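Local atomic coordinates of uncharacterized protein SCO6318 (Streptomyces coelicolor A3, PDB entry 2QZ7), a protein that is of unknown function but belongs to the CAPAB/TerDEXZ family, is a homologue of the tellurium-resistance protein TerD, and binds sodium ions. Residues V155-R160 / E167-V172. Sequence-based numbering, arbitrary orientation.
Sequences VAEFTR and EFREAV
Phe158 and Phe168 meet across a non-hydrogen-bonded antiparallel pair, and their closest atoms, Phe158 CE1 and Phe168 CD1, are 4.0 Å apart. The approach is not a stack: Phe158 CE1 lies near the plane of the Phe168 ring, at its edge, while Phe168 CD1 reaches the Phe158 ring obliquely. With CG of Phe168 turned away from its own backbone N (chi1 153°) and that of Phe158 lying beside the N (chi1 -46°), the rings leave their adjacent backbones in different directions and cross obliquely. The same edge of Phe168 takes the methyl of Ala156, whose CB is 3.8 Å from Phe168 CE1, and one ring face carries the backbone N of Glu170 at its rim. Strands 152-160 and 166-175 form a beta hairpin at one side of a five-stranded antiparallel sheet in this TerD domain, the second strand being outermost within the chain. Leu139 and Leu140 of the other sheet touch Phe168, and Val132 touches Phe158, so the aromatic side of the hairpin packs between the two sheets.

On the opposite side, Glu157 and Arg169 run side by side in the same direction. Glu157 OE1 is 4.5 Å from Arg169 NH1 and well out of the guanidinium plane, so no N-H points at that oxygen and the charged groups are merely near each other; Glu157 OE2 instead makes a salt bridge with Arg106. Alongside, Glu157 CB meets Ala171 CB at 4.2 Å.

Beneath these side chains, Glu157 and Arg169 exchange two backbone hydrogen bonds, as do Thr159 and Glu167. At Val155 the pairing is incomplete: Ala171 N donates to Val155 O at 2.9 Å, from 57° above the carbonyl plane, whereas Val155 N and Ala171 O are too poorly angled to bond. Val155 and Ala156 both face Val109 on the neighbouring strand, a classic beta bulge.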
ATOM      1  N   VAL A 155       2.742  -1.318   4.495  1.00 43.14           N
ATOM      2  CA  VAL A 155       2.212  -0.736   5.722  1.00 44.37           C
ATOM      3  C   VAL A 155       1.248  -1.696   6.469  1.00 44.68           C
ATOM      4  O   VAL A 155       1.164  -1.627   7.708  1.00 44.49           O
ATOM      5  CB  VAL A 155       1.528   0.682   5.527  1.00 45.26           C
ATOM      6  CG1 VAL A 155       2.429   1.672   4.700  1.00 44.32           C
ATOM      7  CG2 VAL A 155       0.192   0.550   4.915  1.00 46.49           C
ATOM      8  N   ALA A 156       0.532  -2.577   5.743  1.00 44.37           N
ATOM      9  CA  ALA A 156      -0.528  -3.390   6.383  1.00 44.35           C
ATOM     10  C   ALA A 156      -0.718  -4.721   5.684  1.00 45.05           C
ATOM     11  O   ALA A 156      -0.621  -4.810   4.444  1.00 43.95           O
ATOM     12  CB  ALA A 156      -1.878  -2.601   6.400  1.00 43.12           C
ATOM     13  N   GLU A 157      -1.038  -5.738   6.474  1.00 43.37           N
ATOM     14  CA  GLU A 157      -1.317  -7.061   5.944  1.00 44.36           C
ATOM     15  C   GLU A 157      -2.740  -7.471   6.363  1.00 44.11           C
ATOM     16  O   GLU A 157      -3.087  -7.339   7.535  1.00 43.89           O
ATOM     17  CB  GLU A 157      -0.309  -8.077   6.532  1.00 43.61           C
ATOM     18  CG  GLU A 157      -0.528  -9.473   6.054  1.00 45.39           C
ATOM     19  CD  GLU A 157       0.231 -10.515   6.821  1.00 48.75           C
ATOM     20  OE1 GLU A 157      -0.075 -10.718   8.023  1.00 49.23           O
ATOM     21  OE2 GLU A 157       1.104 -11.161   6.207  1.00 48.55           O
ATOM     22  N   PHE A 158      -3.546  -7.958   5.421  1.00 43.97           N
ATOM     23  CA  PHE A 158      -4.819  -8.599   5.743  1.00 43.37           C
ATOM     24  C   PHE A 158      -4.718 -10.085   5.377  1.00 44.24           C
ATOM     25  O   PHE A 158      -4.230 -10.443   4.290  1.00 43.86           O
ATOM     26  CB  PHE A 158      -5.997  -7.918   5.030  1.00 43.08           C
ATOM     27  CG  PHE A 158      -5.957  -6.400   5.123  1.00 44.90           C
ATOM     28  CD1 PHE A 158      -6.423  -5.748   6.260  1.00 45.57           C
ATOM     29  CD2 PHE A 158      -5.427  -5.654   4.090  1.00 46.11           C
ATOM     30  CE1 PHE A 158      -6.347  -4.346   6.367  1.00 47.66           C
ATOM     31  CE2 PHE A 158      -5.384  -4.240   4.144  1.00 47.92           C
ATOM     32  CZ  PHE A 158      -5.818  -3.596   5.306  1.00 47.54           C
ATOM     33  N   THR A 159      -5.127 -10.946   6.315  1.00 44.71           N
ATOM     34  CA  THR A 159      -5.100 -12.400   6.131  1.00 44.74           C
ATOM     35  C   THR A 159      -6.393 -12.984   6.686  1.00 45.71           C
ATOM     36  O   THR A 159      -6.998 -12.409   7.608  1.00 45.08           O
ATOM     37  CB  THR A 159      -3.865 -13.085   6.822  1.00 45.63           C
ATOM     38  OG1 THR A 159      -3.852 -12.771   8.210  1.00 44.05           O
ATOM     39  CG2 THR A 159      -2.556 -12.617   6.216  1.00 44.73           C
ATOM     40  N   ARG A 160      -6.824 -14.111   6.118  1.00 47.04           N
ATOM     41  CA  ARG A 160      -8.006 -14.840   6.604  1.00 48.52           C
ATOM     42  C   ARG A 160      -7.726 -15.786   7.798  1.00 49.60           C
ATOM     43  O   ARG A 160      -6.684 -16.467   7.872  1.00 48.40           O
ATOM     44  CB  ARG A 160      -8.644 -15.688   5.487  1.00 49.52           C
ATOM     45  CG  ARG A 160      -9.208 -14.926   4.284  1.00 49.66           C
ATOM     46  CD  ARG A 160      -9.885 -15.926   3.320  1.00 51.78           C
ATOM     47  NE  ARG A 160     -10.427 -15.289   2.116  1.00 48.99           N
ATOM     48  CZ  ARG A 160     -11.668 -14.805   2.039  1.00 49.96           C
ATOM     49  NH1 ARG A 160     -12.463 -14.886   3.091  1.00 47.87           N
ATOM     50  NH2 ARG A 160     -12.117 -14.227   0.930  1.00 47.97           N
ATOM     51  N   GLU A 167      -8.300 -10.453   9.132  1.00 45.53           N
ATOM     52  CA  GLU A 167      -7.630  -9.767  10.225  1.00 45.80           C
ATOM     53  C   GLU A 167      -6.542  -8.842   9.711  1.00 45.59           C
ATOM     54  O   GLU A 167      -6.004  -9.053   8.631  1.00 45.98           O
ATOM     55  CB  GLU A 167      -7.088 -10.780  11.238  1.00 46.27           C
ATOM     56  CG  GLU A 167      -8.207 -11.483  11.924  1.00 47.47           C
ATOM     57  CD  GLU A 167      -7.786 -12.674  12.755  1.00 48.31           C
ATOM     58  OE1 GLU A 167      -6.685 -13.231  12.543  1.00 50.16           O
ATOM     59  OE2 GLU A 167      -8.584 -13.057  13.613  1.00 47.79           O
ATOM     60  N   PHE A 168      -6.268  -7.789  10.479  1.00 44.72           N
ATOM     61  CA  PHE A 168      -5.283  -6.800  10.130  1.00 44.64           C
ATOM     62  C   PHE A 168      -4.018  -7.043  10.939  1.00 44.34           C
ATOM     63  O   PHE A 168      -4.073  -7.465  12.084  1.00 42.63           O
ATOM     64  CB  PHE A 168      -5.855  -5.390  10.388  1.00 44.30           C
ATOM     65  CG  PHE A 168      -4.820  -4.349  10.684  1.00 43.68           C
ATOM     66  CD1 PHE A 168      -4.160  -3.685   9.659  1.00 43.01           C
ATOM     67  CD2 PHE A 168      -4.539  -3.998  12.003  1.00 45.48           C
ATOM     68  CE1 PHE A 168      -3.226  -2.703   9.951  1.00 44.33           C
ATOM     69  CE2 PHE A 168      -3.596  -3.020  12.296  1.00 44.51           C
ATOM     70  CZ  PHE A 168      -2.940  -2.386  11.277  1.00 41.49           C
ATOM     71  N   ARG A 169      -2.880  -6.776  10.326  1.00 43.52           N
ATOM     72  CA  ARG A 169      -1.640  -6.655  11.068  1.00 44.74           C
ATOM     73  C   ARG A 169      -0.858  -5.502  10.509  1.00 44.90           C
ATOM     74  O   ARG A 169      -0.791  -5.332   9.291  1.00 45.07           O
ATOM     75  CB  ARG A 169      -0.826  -7.948  11.058  1.00 44.23           C
ATOM     76  CG  ARG A 169      -1.181  -8.767  12.250  1.00 46.58           C
ATOM     77  CD  ARG A 169      -0.621 -10.117  12.246  1.00 48.66           C
ATOM     78  NE  ARG A 169       0.675 -10.198  12.916  1.00 47.85           N
ATOM     79  CZ  ARG A 169       1.470 -11.253  12.813  1.00 47.29           C
ATOM     80  NH1 ARG A 169       1.079 -12.307  12.092  1.00 45.89           N
ATOM     81  NH2 ARG A 169       2.636 -11.270  13.441  1.00 49.04           N
ATOM     82  N   GLU A 170      -0.293  -4.707  11.404  1.00 45.01           N
ATOM     83  CA  GLU A 170       0.640  -3.685  11.022  1.00 46.15           C
ATOM     84  C   GLU A 170       1.846  -4.376  10.375  1.00 46.02           C
ATOM     85  O   GLU A 170       2.383  -5.334  10.918  1.00 45.07           O
ATOM     86  CB  GLU A 170       1.077  -2.880  12.235  1.00 45.90           C
ATOM     87  CG  GLU A 170       1.782  -1.583  11.878  1.00 50.08           C
ATOM     88  CD  GLU A 170       2.469  -0.952  13.065  1.00 55.50           C
ATOM     89  OE1 GLU A 170       3.697  -0.715  12.974  1.00 58.87           O
ATOM     90  OE2 GLU A 170       1.799  -0.726  14.095  1.00 56.79           O
ATOM     91  N   ALA A 171       2.258  -3.903   9.201  1.00 45.29           N
ATOM     92  CA  ALA A 171       3.387  -4.527   8.534  1.00 45.41           C
ATOM     93  C   ALA A 171       4.204  -3.449   7.838  1.00 45.76           C
ATOM     94  O   ALA A 171       4.334  -3.426   6.602  1.00 45.76           O
ATOM     95  CB  ALA A 171       2.917  -5.623   7.562  1.00 44.44           C
ATOM     96  N   VAL A 172       4.744  -2.539   8.644  1.00 46.03           N
ATOM     97  CA  VAL A 172       5.560  -1.433   8.127  1.00 46.13           C
ATOM     98  C   VAL A 172       6.992  -1.930   7.947  1.00 45.66           C
ATOM     99  O   VAL A 172       7.694  -2.189   8.919  1.00 44.42           O
ATOM    100  CB  VAL A 172       5.535  -0.211   9.079  1.00 46.32           C
ATOM    101  CG1 VAL A 172       6.428   0.949   8.539  1.00 46.66           C
ATOM    102  CG2 VAL A 172       4.115   0.259   9.298  1.00 46.33           C
TER